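Local coordinates for VP1 (New Jersey polyomavirus-2013, PDB 6Y5Y), which forms the pentameric units of the icosahedral polyomavirus capsid and binds the sialylated glycan 3'-sialyllactose, at residues Glu66-Ala71 against Glu289-Arg294; Glu46-Val51 against Glu60-Ser65; Val81-Tyr86 against Phe215-Glu220. All blocks are in the same frame, centred on the assembly; numbering follows the deposited sequence.

Interaction 1 of 3, residues Glu66-Ala71 against Glu289-Arg294; sequences EVIHHA and EAIRYR. With SIA (N-acetyl-alpha-neuraminic acid), chain N.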
loop_
_atom_site.group_PDB
_atom_site.type_symbol
_atom_site.label_atom_id
_atom_site.label_comp_id
_atom_site.label_asym_id
_atom_site.label_seq_id
_atom_site.Cartn_x
_atom_site.Cartn_y
_atom_site.Cartn_z
ATOM N N GLU D 66 -6.795 -1.127 -29.926
ATOM C CA GLU D 66 -5.982 -1.725 -30.973
ATOM C C GLU D 66 -4.554 -1.949 -30.456
ATOM O O GLU D 66 -4.144 -1.385 -29.438
ATOM C CB GLU D 66 -6.015 -0.821 -32.205
ATOM C CG GLU D 66 -5.250 -1.322 -33.419
ATOM C CD GLU D 66 -5.628 -2.740 -33.828
ATOM O OE1 GLU D 66 -6.634 -2.932 -34.544
ATOM O OE2 GLU D 66 -4.907 -3.667 -33.424
ATOM N N VAL D 67 -3.801 -2.810 -31.156
ATOM C CA VAL D 67 -2.438 -3.147 -30.747
ATOM C C VAL D 67 -1.528 -1.920 -30.830
ATOM O O VAL D 67 -1.601 -1.136 -31.785
ATOM C CB VAL D 67 -1.903 -4.289 -31.631
ATOM C CG1 VAL D 67 -0.500 -4.657 -31.237
ATOM C CG2 VAL D 67 -2.819 -5.529 -31.551
ATOM N N ILE D 68 -0.637 -1.766 -29.837
ATOM C CA ILE D 68 0.297 -0.639 -29.762
ATOM C C ILE D 68 1.725 -1.166 -29.686
ATOM O O ILE D 68 2.016 -2.073 -28.894
ATOM C CB ILE D 68 -0.005 0.269 -28.549
ATOM C CG1 ILE D 68 -1.428 0.820 -28.648
ATOM C CG2 ILE D 68 1.001 1.402 -28.473
ATOM C CD1 ILE D 68 -2.220 0.705 -27.350
ATOM N N HIS D 69 2.620 -0.582 -30.497
ATOM C CA HIS D 69 4.034 -0.926 -30.545
ATOM C C HIS D 69 4.888 0.307 -30.267
ATOM O O HIS D 69 4.456 1.443 -30.488
ATOM C CB HIS D 69 4.447 -1.506 -31.924
ATOM C CG HIS D 69 3.386 -2.335 -32.585
ATOM N ND1 HIS D 69 2.217 -1.798 -33.082
ATOM C CD2 HIS D 69 3.330 -3.663 -32.849
ATOM C CE1 HIS D 69 1.485 -2.760 -33.615
ATOM N NE2 HIS D 69 2.137 -3.901 -33.486
ATOM N N HIS D 70 6.136 0.058 -29.851
ATOM C CA HIS D 70 7.014 1.132 -29.392
ATOM C C HIS D 70 7.135 2.266 -30.411
ATOM O O HIS D 70 7.095 3.442 -30.035
ATOM C CB HIS D 70 8.400 0.584 -29.013
ATOM C CG HIS D 70 9.104 -0.164 -30.112
ATOM N ND1 HIS D 70 10.032 0.429 -30.939
ATOM C CD2 HIS D 70 9.033 -1.459 -30.496
ATOM C CE1 HIS D 70 10.499 -0.468 -31.792
ATOM N NE2 HIS D 70 9.901 -1.619 -31.550
ATOM N N ALA D 71 7.254 1.949 -31.708
ATOM C CA ALA D 71 7.477 3.001 -32.693
ATOM C C ALA D 71 6.197 3.547 -33.327
ATOM O O ALA D 71 6.288 4.384 -34.230
ATOM C CB ALA D 71 8.430 2.513 -33.796
ATOM N N GLU D 289 4.673 -9.534 -28.778
ATOM C CA GLU D 289 4.771 -8.976 -27.427
ATOM C C GLU D 289 4.246 -7.546 -27.341
ATOM O O GLU D 289 4.505 -6.849 -26.343
ATOM C CB GLU D 289 6.209 -9.059 -26.894
ATOM C CG GLU D 289 6.690 -10.495 -26.691
ATOM C CD GLU D 289 7.995 -10.587 -25.927
ATOM O OE1 GLU D 289 9.072 -10.466 -26.547
ATOM O OE2 GLU D 289 7.950 -10.783 -24.697
ATOM N N ALA D 290 3.503 -7.089 -28.350
ATOM C CA ALA D 290 2.838 -5.799 -28.284
ATOM C C ALA D 290 1.599 -5.902 -27.386
ATOM O O ALA D 290 1.234 -6.982 -26.909
ATOM C CB ALA D 290 2.489 -5.314 -29.693
ATOM N N ILE D 291 0.957 -4.762 -27.117
ATOM C CA ILE D 291 -0.078 -4.726 -26.088
ATOM C C ILE D 291 -1.381 -4.141 -26.618
ATOM O O ILE D 291 -1.417 -3.391 -27.595
ATOM C CB ILE D 291 0.381 -3.947 -24.821
ATOM C CG1 ILE D 291 0.614 -2.467 -25.139
ATOM C CG2 ILE D 291 1.653 -4.548 -24.260
ATOM C CD1 ILE D 291 -0.559 -1.564 -24.782
ATOM N N ARG D 292 -2.465 -4.505 -25.937
ATOM C CA ARG D 292 -3.766 -3.862 -26.036
ATOM C C ARG D 292 -4.197 -3.476 -24.631
ATOM O O ARG D 292 -4.013 -4.263 -23.702
ATOM C CB ARG D 292 -4.844 -4.789 -26.611
ATOM C CG ARG D 292 -4.581 -5.350 -28.012
ATOM C CD ARG D 292 -5.693 -6.335 -28.368
ATOM N NE ARG D 292 -5.531 -6.904 -29.709
ATOM C CZ ARG D 292 -6.155 -6.450 -30.793
ATOM N NH1 ARG D 292 -6.974 -5.409 -30.705
ATOM N NH2 ARG D 292 -5.955 -7.034 -31.975
ATOM N N TYR D 293 -4.775 -2.287 -24.479
ATOM C CA TYR D 293 -5.404 -1.914 -23.212
ATOM C C TYR D 293 -6.740 -2.631 -23.061
ATOM O O TYR D 293 -7.418 -2.928 -24.047
ATOM C CB TYR D 293 -5.645 -0.403 -23.133
ATOM C CG TYR D 293 -4.395 0.447 -23.130
ATOM C CD1 TYR D 293 -3.611 0.571 -21.977
ATOM C CD2 TYR D 293 -4.011 1.154 -24.265
ATOM C CE1 TYR D 293 -2.479 1.359 -21.971
ATOM C CE2 TYR D 293 -2.872 1.954 -24.267
ATOM C CZ TYR D 293 -2.111 2.048 -23.121
ATOM O OH TYR D 293 -0.985 2.836 -23.124
ATOM N N ARG D 294 -7.126 -2.892 -21.809
ATOM C CA ARG D 294 -8.418 -3.484 -21.486
ATOM C C ARG D 294 -9.154 -2.569 -20.515
ATOM O O ARG D 294 -8.578 -2.133 -19.516
ATOM C CB ARG D 294 -8.247 -4.887 -20.881
ATOM C CG ARG D 294 -9.518 -5.502 -20.287
ATOM C CD ARG D 294 -10.650 -5.575 -21.313
ATOM N NE ARG D 294 -11.753 -6.435 -20.882
ATOM C CZ ARG D 294 -12.978 -6.391 -21.394
ATOM N NH1 ARG D 294 -13.268 -5.517 -22.351
ATOM N NH2 ARG D 294 -13.915 -7.224 -20.956
HETATM C C1 SIA N . -0.089 -6.558 -34.780
HETATM C C2 SIA N . -1.092 -6.900 -35.971
HETATM C C3 SIA N . -2.580 -6.872 -35.591
HETATM C C4 SIA N . -3.156 -5.474 -35.342
HETATM C C5 SIA N . -2.837 -4.576 -36.550
HETATM C C6 SIA N . -1.322 -4.623 -36.849
HETATM C C7 SIA N . -0.871 -3.824 -38.100
HETATM C C8 SIA N . 0.615 -4.110 -38.417
HETATM C C9 SIA N . 1.157 -3.185 -39.496
HETATM C C10 SIA N . -4.232 -2.563 -36.950
HETATM C C11 SIA N . -4.382 -1.072 -36.672
HETATM N N5 SIA N . -3.167 -3.166 -36.372
HETATM O O1A SIA N . -0.334 -7.124 -33.690
HETATM O O1B SIA N . 0.850 -5.756 -35.088
HETATM O O4 SIA N . -4.586 -5.503 -35.132
HETATM O O6 SIA N . -0.888 -5.957 -37.074
HETATM O O7 SIA N . -1.729 -4.116 -39.195
HETATM O O8 SIA N . 1.426 -4.022 -37.244
HETATM O O9 SIA N . 2.551 -3.487 -39.658
HETATM O O10 SIA N . -5.041 -3.154 -37.657
HETATM O O HOH W 1 -7.840 -5.137 -33.353
#
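E66, V67, H69 and R292 line the sialic acid pocket of VP1, where V67 packs on R292, with I68 and I291 behind them. A single antiparallel bridge pairs I68 with I291. The bond from I68 N to I291 O is 2.9 Å; the return bond from I291 N is weak. V67 chi1 of 180° sends its two methyls to different partners: CG1 lies tight on A290 CB at 3.4 Å, while CG2 sits over one face of the R292 guanidinium, 3.5 Å from CZ. I68 CD1 meets Y293 CE2 at 3.4 Å.

E66 OE2 takes the sugar's O4 hydroxyl at 2.5 Å and also V67 N at 2.7 Å, so two bonds grip it. R292 NH2 lies 3.8 Å from E66 OE2, a long salt bridge made by charge alone. A water joins E66 OE1 to R292 NH1, which also bonds S65 O. H69 NE2 donates to carboxylate O1B of the sugar at 2.8 Å, and D72 holds ND1 at the other side of the ring. K285 also bonds the sugar. Such a site, between the BC and HI loops of the jelly roll, is characteristic of sialic acid-binding polyomavirus VP1.

Interaction 2 of 3, residues Glu46-Val51 against Glu60-Ser65; sequences EPRMGV and EWYGYS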
loop_
_atom_site.group_PDB
_atom_site.type_symbol
_atom_site.label_atom_id
_atom_site.label_comp_id
_atom_site.label_asym_id
_atom_site.label_seq_id
_atom_site.Cartn_x
_atom_site.Cartn_y
_atom_site.Cartn_z
ATOM N N GLU D 46 -20.246 2.226 -21.108
ATOM C CA GLU D 46 -19.339 1.208 -21.606
ATOM C C GLU D 46 -17.966 1.816 -21.883
ATOM O O GLU D 46 -17.858 3.007 -22.182
ATOM C CB GLU D 46 -19.907 0.562 -22.874
ATOM C CG GLU D 46 -20.780 -0.648 -22.549
ATOM C CD GLU D 46 -21.318 -1.360 -23.781
ATOM O OE1 GLU D 46 -21.854 -0.674 -24.683
ATOM O OE2 GLU D 46 -21.186 -2.608 -23.848
ATOM N N PRO D 47 -16.902 1.020 -21.771
ATOM C CA PRO D 47 -15.553 1.565 -21.938
ATOM C C PRO D 47 -15.253 1.902 -23.389
ATOM O O PRO D 47 -15.751 1.262 -24.321
ATOM C CB PRO D 47 -14.652 0.430 -21.440
ATOM C CG PRO D 47 -15.436 -0.792 -21.726
ATOM C CD PRO D 47 -16.881 -0.426 -21.489
ATOM N N ARG D 48 -14.421 2.922 -23.562
ATOM C CA ARG D 48 -13.985 3.398 -24.873
ATOM C C ARG D 48 -12.460 3.306 -24.945
ATOM O O ARG D 48 -11.749 4.318 -24.921
ATOM C CB ARG D 48 -14.495 4.829 -25.106
ATOM C CG ARG D 48 -16.020 4.951 -25.069
ATOM C CD ARG D 48 -16.636 4.201 -26.236
ATOM N NE ARG D 48 -18.101 4.226 -26.260
ATOM C CZ ARG D 48 -18.863 3.149 -26.086
ATOM N NH1 ARG D 48 -18.305 1.969 -25.852
ATOM N NH2 ARG D 48 -20.182 3.248 -26.145
ATOM N N MET D 49 -11.954 2.075 -25.008
ATOM C CA MET D 49 -10.531 1.810 -25.072
ATOM C C MET D 49 -9.955 1.996 -26.475
ATOM O O MET D 49 -8.737 1.934 -26.635
ATOM C CB MET D 49 -10.246 0.390 -24.582
ATOM C CG MET D 49 -10.622 0.138 -23.142
ATOM S SD MET D 49 -9.566 1.072 -22.011
ATOM C CE MET D 49 -10.719 2.338 -21.465
ATOM N N GLY D 50 -10.791 2.240 -27.483
ATOM C CA GLY D 50 -10.310 2.405 -28.849
ATOM C C GLY D 50 -11.191 1.677 -29.848
ATOM O O GLY D 50 -11.763 2.287 -30.758
ATOM N N VAL D 51 -11.313 0.363 -29.682
ATOM C CA VAL D 51 -12.365 -0.399 -30.355
ATOM C C VAL D 51 -13.653 -0.140 -29.576
ATOM O O VAL D 51 -13.913 -0.758 -28.538
ATOM C CB VAL D 51 -12.027 -1.888 -30.441
ATOM C CG1 VAL D 51 -13.040 -2.616 -31.327
ATOM C CG2 VAL D 51 -10.623 -2.069 -30.993
ATOM N N GLU D 60 -14.172 -8.201 -32.673
ATOM C CA GLU D 60 -13.893 -9.180 -31.630
ATOM C C GLU D 60 -13.057 -8.604 -30.490
ATOM O O GLU D 60 -12.931 -9.257 -29.447
ATOM C CB GLU D 60 -13.202 -10.413 -32.217
ATOM C CG GLU D 60 -14.006 -11.140 -33.313
ATOM C CD GLU D 60 -15.449 -11.477 -32.920
ATOM O OE1 GLU D 60 -15.711 -11.885 -31.757
ATOM O OE2 GLU D 60 -16.332 -11.330 -33.794
ATOM N N TRP D 61 -12.491 -7.407 -30.655
ATOM C CA TRP D 61 -11.688 -6.784 -29.608
ATOM C C TRP D 61 -12.381 -5.579 -28.986
ATOM O O TRP D 61 -11.711 -4.695 -28.435
ATOM C CB TRP D 61 -10.310 -6.407 -30.156
ATOM C CG TRP D 61 -9.519 -7.618 -30.472
ATOM C CD1 TRP D 61 -9.264 -8.131 -31.716
ATOM C CD2 TRP D 61 -8.913 -8.513 -29.536
ATOM N NE1 TRP D 61 -8.519 -9.280 -31.607
ATOM C CE2 TRP D 61 -8.292 -9.537 -30.280
ATOM C CE3 TRP D 61 -8.822 -8.542 -28.142
ATOM C CZ2 TRP D 61 -7.593 -10.585 -29.672
ATOM C CZ3 TRP D 61 -8.128 -9.583 -27.539
ATOM C CH2 TRP D 61 -7.524 -10.588 -28.305
ATOM N N TYR D 62 -13.711 -5.539 -29.049
ATOM C CA TYR D 62 -14.471 -4.483 -28.401
ATOM C C TYR D 62 -14.159 -4.472 -26.908
ATOM O O TYR D 62 -14.019 -5.525 -26.282
ATOM C CB TYR D 62 -15.965 -4.705 -28.644
ATOM C CG TYR D 62 -16.870 -3.791 -27.864
ATOM C CD1 TYR D 62 -16.790 -2.420 -28.024
ATOM C CD2 TYR D 62 -17.809 -4.299 -26.967
ATOM C CE1 TYR D 62 -17.605 -1.577 -27.327
ATOM C CE2 TYR D 62 -18.645 -3.456 -26.262
ATOM C CZ TYR D 62 -18.526 -2.091 -26.446
ATOM O OH TYR D 62 -19.326 -1.214 -25.762
ATOM N N GLY D 63 -14.025 -3.275 -26.339
ATOM C CA GLY D 63 -13.601 -3.159 -24.957
ATOM C C GLY D 63 -12.104 -3.253 -24.754
ATOM O O GLY D 63 -11.645 -3.230 -23.601
ATOM N N TYR D 64 -11.336 -3.388 -25.835
ATOM C CA TYR D 64 -9.886 -3.321 -25.836
ATOM C C TYR D 64 -9.439 -2.212 -26.780
ATOM O O TYR D 64 -10.213 -1.714 -27.601
ATOM C CB TYR D 64 -9.236 -4.631 -26.294
ATOM C CG TYR D 64 -9.448 -5.848 -25.413
ATOM C CD1 TYR D 64 -10.686 -6.489 -25.345
ATOM C CD2 TYR D 64 -8.390 -6.384 -24.687
ATOM C CE1 TYR D 64 -10.855 -7.630 -24.565
ATOM C CE2 TYR D 64 -8.552 -7.511 -23.910
ATOM C CZ TYR D 64 -9.780 -8.130 -23.851
ATOM O OH TYR D 64 -9.922 -9.255 -23.074
ATOM N N SER D 65 -8.179 -1.823 -26.651
ATOM C CA SER D 65 -7.594 -0.965 -27.661
ATOM C C SER D 65 -7.085 -1.805 -28.827
ATOM O O SER D 65 -6.960 -3.029 -28.746
ATOM C CB SER D 65 -6.455 -0.141 -27.072
ATOM O OG SER D 65 -5.292 -0.940 -26.938
HETATM O O HOH W 2 -13.707 -0.047 -25.850
#
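Y62 lays its side chain along 46-51, from V51 to E46. Its CB is 4.5 Å from V51 CG1. CG stands anti to the backbone N (chi1 172°), which swings the ring back to this segment although CB starts away from it. CD1 then meets V51 O at 3.4 Å. CE1 passes R48 NH1 at 3.9 Å. The E46 carboxylate lies at the ring edge, too close to OH to be relied on. At the tip, R48 NH1 gives OH a weak bond, itself doubtful.

W61 to Y64 form a type II turn, with G63 at its third position. V51 N bonds Y64 O at 3.1 Å, and G63 N returns a weak bond to V51 O. A water ties P47 O, M49 N and V51 O together. M49 O is buried without a polar partner; S65 CB presses on it at 3.1 Å.

The outer ends of E46 and R48 reach other subunits: E46 OE2 accepts from L202 N of one, and R48 NH2 donates to N30 O of another. The R48 backbone bonds that of Q85, just before strand 87-92. The turn and S65 border strand 291-310: the backbones of G63 and S65 bond G295 and Y293.

Interaction 3 of 3, residues Val81-Tyr86 against Phe215-Glu220; sequences VQMPQY and FYPVEE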
loop_
_atom_site.group_PDB
_atom_site.type_symbol
_atom_site.label_atom_id
_atom_site.label_comp_id
_atom_site.label_asym_id
_atom_site.label_seq_id
_atom_site.Cartn_x
_atom_site.Cartn_y
_atom_site.Cartn_z
ATOM N N VAL D 81 -8.141 4.238 -32.589
ATOM C CA VAL D 81 -8.399 2.945 -31.965
ATOM C C VAL D 81 -7.253 2.485 -31.078
ATOM O O VAL D 81 -7.419 1.524 -30.310
ATOM C CB VAL D 81 -8.704 1.884 -33.043
ATOM C CG1 VAL D 81 -10.076 2.144 -33.655
ATOM C CG2 VAL D 81 -7.623 1.890 -34.120
ATOM N N GLN D 82 -6.091 3.135 -31.165
ATOM C CA GLN D 82 -4.946 2.802 -30.329
ATOM C C GLN D 82 -4.850 3.661 -29.068
ATOM O O GLN D 82 -3.869 3.533 -28.332
ATOM C CB GLN D 82 -3.646 2.957 -31.119
ATOM C CG GLN D 82 -3.497 2.023 -32.320
ATOM C CD GLN D 82 -2.237 2.332 -33.101
ATOM O OE1 GLN D 82 -2.166 3.334 -33.813
ATOM N NE2 GLN D 82 -1.220 1.499 -32.935
ATOM N N MET D 83 -5.816 4.541 -28.824
ATOM C CA MET D 83 -5.721 5.547 -27.765
ATOM C C MET D 83 -6.988 5.516 -26.918
ATOM O O MET D 83 -8.032 6.044 -27.338
ATOM C CB MET D 83 -5.500 6.943 -28.350
ATOM C CG MET D 83 -4.348 7.042 -29.361
ATOM S SD MET D 83 -4.225 8.650 -30.189
ATOM C CE MET D 83 -3.749 9.726 -28.814
ATOM N N PRO D 84 -6.943 4.922 -25.722
ATOM C CA PRO D 84 -8.149 4.893 -24.880
ATOM C C PRO D 84 -8.674 6.297 -24.613
ATOM O O PRO D 84 -7.903 7.248 -24.490
ATOM C CB PRO D 84 -7.667 4.208 -23.595
ATOM C CG PRO D 84 -6.537 3.330 -24.063
ATOM C CD PRO D 84 -5.854 4.100 -25.169
ATOM N N GLN D 85 -10.003 6.417 -24.548
ATOM C CA GLN D 85 -10.684 7.698 -24.454
ATOM C C GLN D 85 -11.598 7.720 -23.239
ATOM O O GLN D 85 -11.959 6.677 -22.688
ATOM C CB GLN D 85 -11.508 7.987 -25.720
ATOM C CG GLN D 85 -10.666 7.966 -26.997
ATOM C CD GLN D 85 -11.205 6.998 -28.053
ATOM O OE1 GLN D 85 -12.403 6.729 -28.115
ATOM N NE2 GLN D 85 -10.315 6.484 -28.890
ATOM N N TYR D 86 -11.991 8.929 -22.844
ATOM C CA TYR D 86 -13.001 9.086 -21.804
ATOM C C TYR D 86 -14.370 8.658 -22.318
ATOM O O TYR D 86 -14.734 8.926 -23.468
ATOM C CB TYR D 86 -13.064 10.542 -21.328
ATOM C CG TYR D 86 -11.820 10.962 -20.583
ATOM C CD1 TYR D 86 -11.652 10.645 -19.235
ATOM C CD2 TYR D 86 -10.804 11.646 -21.229
ATOM C CE1 TYR D 86 -10.501 11.008 -18.550
ATOM C CE2 TYR D 86 -9.655 12.015 -20.562
ATOM C CZ TYR D 86 -9.509 11.694 -19.217
ATOM O OH TYR D 86 -8.350 12.059 -18.570
ATOM N N PHE D 215 -13.896 10.084 -27.708
ATOM C CA PHE D 215 -13.346 11.112 -28.592
ATOM C C PHE D 215 -12.100 11.807 -28.051
ATOM O O PHE D 215 -11.259 12.232 -28.850
ATOM C CB PHE D 215 -14.429 12.165 -28.871
ATOM C CG PHE D 215 -14.187 12.988 -30.101
ATOM C CD1 PHE D 215 -14.187 12.405 -31.360
ATOM C CD2 PHE D 215 -13.982 14.355 -29.999
ATOM C CE1 PHE D 215 -13.979 13.172 -32.497
ATOM C CE2 PHE D 215 -13.770 15.129 -31.131
ATOM C CZ PHE D 215 -13.765 14.536 -32.380
ATOM N N TYR D 216 -11.960 11.964 -26.730
ATOM C CA TYR D 216 -10.820 12.622 -26.110
ATOM C C TYR D 216 -9.908 11.572 -25.496
ATOM O O TYR D 216 -10.304 10.919 -24.514
ATOM C CB TYR D 216 -11.301 13.609 -25.043
ATOM C CG TYR D 216 -12.100 14.758 -25.628
ATOM C CD1 TYR D 216 -13.459 14.618 -25.919
ATOM C CD2 TYR D 216 -11.483 15.965 -25.929
ATOM C CE1 TYR D 216 -14.183 15.660 -26.474
ATOM C CE2 TYR D 216 -12.206 17.021 -26.468
ATOM C CZ TYR D 216 -13.542 16.858 -26.755
ATOM O OH TYR D 216 -14.238 17.906 -27.312
ATOM N N PRO D 217 -8.710 11.348 -26.037
ATOM C CA PRO D 217 -7.830 10.308 -25.482
ATOM C C PRO D 217 -7.289 10.690 -24.108
ATOM O O PRO D 217 -6.924 11.841 -23.857
ATOM C CB PRO D 217 -6.698 10.209 -26.512
ATOM C CG PRO D 217 -7.321 10.727 -27.809
ATOM C CD PRO D 217 -8.251 11.825 -27.359
ATOM N N VAL D 218 -7.207 9.695 -23.226
ATOM C CA VAL D 218 -6.731 9.969 -21.870
ATOM C C VAL D 218 -5.249 10.329 -21.874
ATOM O O VAL D 218 -4.785 11.063 -20.993
ATOM C CB VAL D 218 -7.014 8.784 -20.920
ATOM C CG1 VAL D 218 -8.459 8.344 -21.006
ATOM C CG2 VAL D 218 -6.109 7.643 -21.217
ATOM N N GLU D 219 -4.480 9.854 -22.864
ATOM C CA GLU D 219 -3.061 10.197 -22.881
ATOM C C GLU D 219 -2.805 11.640 -23.302
ATOM O O GLU D 219 -1.666 12.105 -23.198
ATOM C CB GLU D 219 -2.295 9.229 -23.786
ATOM C CG GLU D 219 -2.592 9.385 -25.274
ATOM C CD GLU D 219 -2.143 8.160 -26.070
ATOM O OE1 GLU D 219 -2.903 7.171 -26.110
ATOM O OE2 GLU D 219 -1.023 8.181 -26.622
ATOM N N GLU D 220 -3.831 12.360 -23.748
ATOM C CA GLU D 220 -3.694 13.757 -24.144
ATOM C C GLU D 220 -4.528 14.730 -23.322
ATOM O O GLU D 220 -4.293 15.939 -23.419
ATOM C CB GLU D 220 -4.085 13.935 -25.623
ATOM C CG GLU D 220 -3.097 13.321 -26.613
ATOM C CD GLU D 220 -3.610 13.398 -28.049
ATOM O OE1 GLU D 220 -4.686 12.829 -28.328
ATOM O OE2 GLU D 220 -2.953 14.056 -28.877
HETATM O O HOH W 3 -1.623 5.108 -27.194
HETATM O O HOH W 4 -5.216 7.710 -24.558
HETATM O O HOH W 5 -14.306 11.161 -25.087
#
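The backbones of P84-Y86 and Y216-V218 pass each other and bridge once, at Q85 and P217, whose CA atoms are 4.0 Å apart. V218 N donates to P84 O at 2.8 Å, and Y86 N donates to Y216 O at 3.1 Å. P217 CA and Q85 CA add CA-H...O contacts to the same two carbonyls.

V218 CG1 sits over the centre of one face of the Y86 ring, 3.9 Å from the centroid and 10° off the normal. This is a CH-pi contact. Y86 OH is held beyond the segments by W221 O and Y151 OH. Thus the end of the BC loop, about to enter strand 87-92 of the jelly roll, packs on the long EF excursion between strands 150-157 and 231-238. The V218 side chain also touches A277 and I279 of strand 271-284.

M83 reaches the other half of the contact. Its bend at chi3 (67°) sets CE against P217 CB at 3.8 Å. The same methyl lies 3.5 Å from E219 CD and 3.3 Å from E220 OE1. E219 OE1 accepts from two waters. One leads to Q82 O; the other donates to P84 O and accepts from E219 N at 2.8 Å. E219 OE2 bonds H127 of a neighbouring subunit, and E220 OE1 bonds H184. A further water links Y86 O with F215 N.

Residues 46-51, 60-65, 66-71 and 81-86 all belong to the long BC loop between strands 28-45 and 87-92. Interaction 2 folds this loop on itself. Interaction 1 joins it to the start of strand 291-310, and interaction 3 joins it to residues between strands 207-209 and 221-223. Along the chain interaction 2 closes first; both segments of interaction 3 then fall between those of interaction 1. The centres of interactions 1 and 2 lie about 13 Å apart, those of 1 and 3 about 14 Å, and those of 2 and 3 about 11 Å. Each pair touches. The sialic acid pocket thus shares one connected loop structure with parts that meet neighbouring subunits of the pentamer.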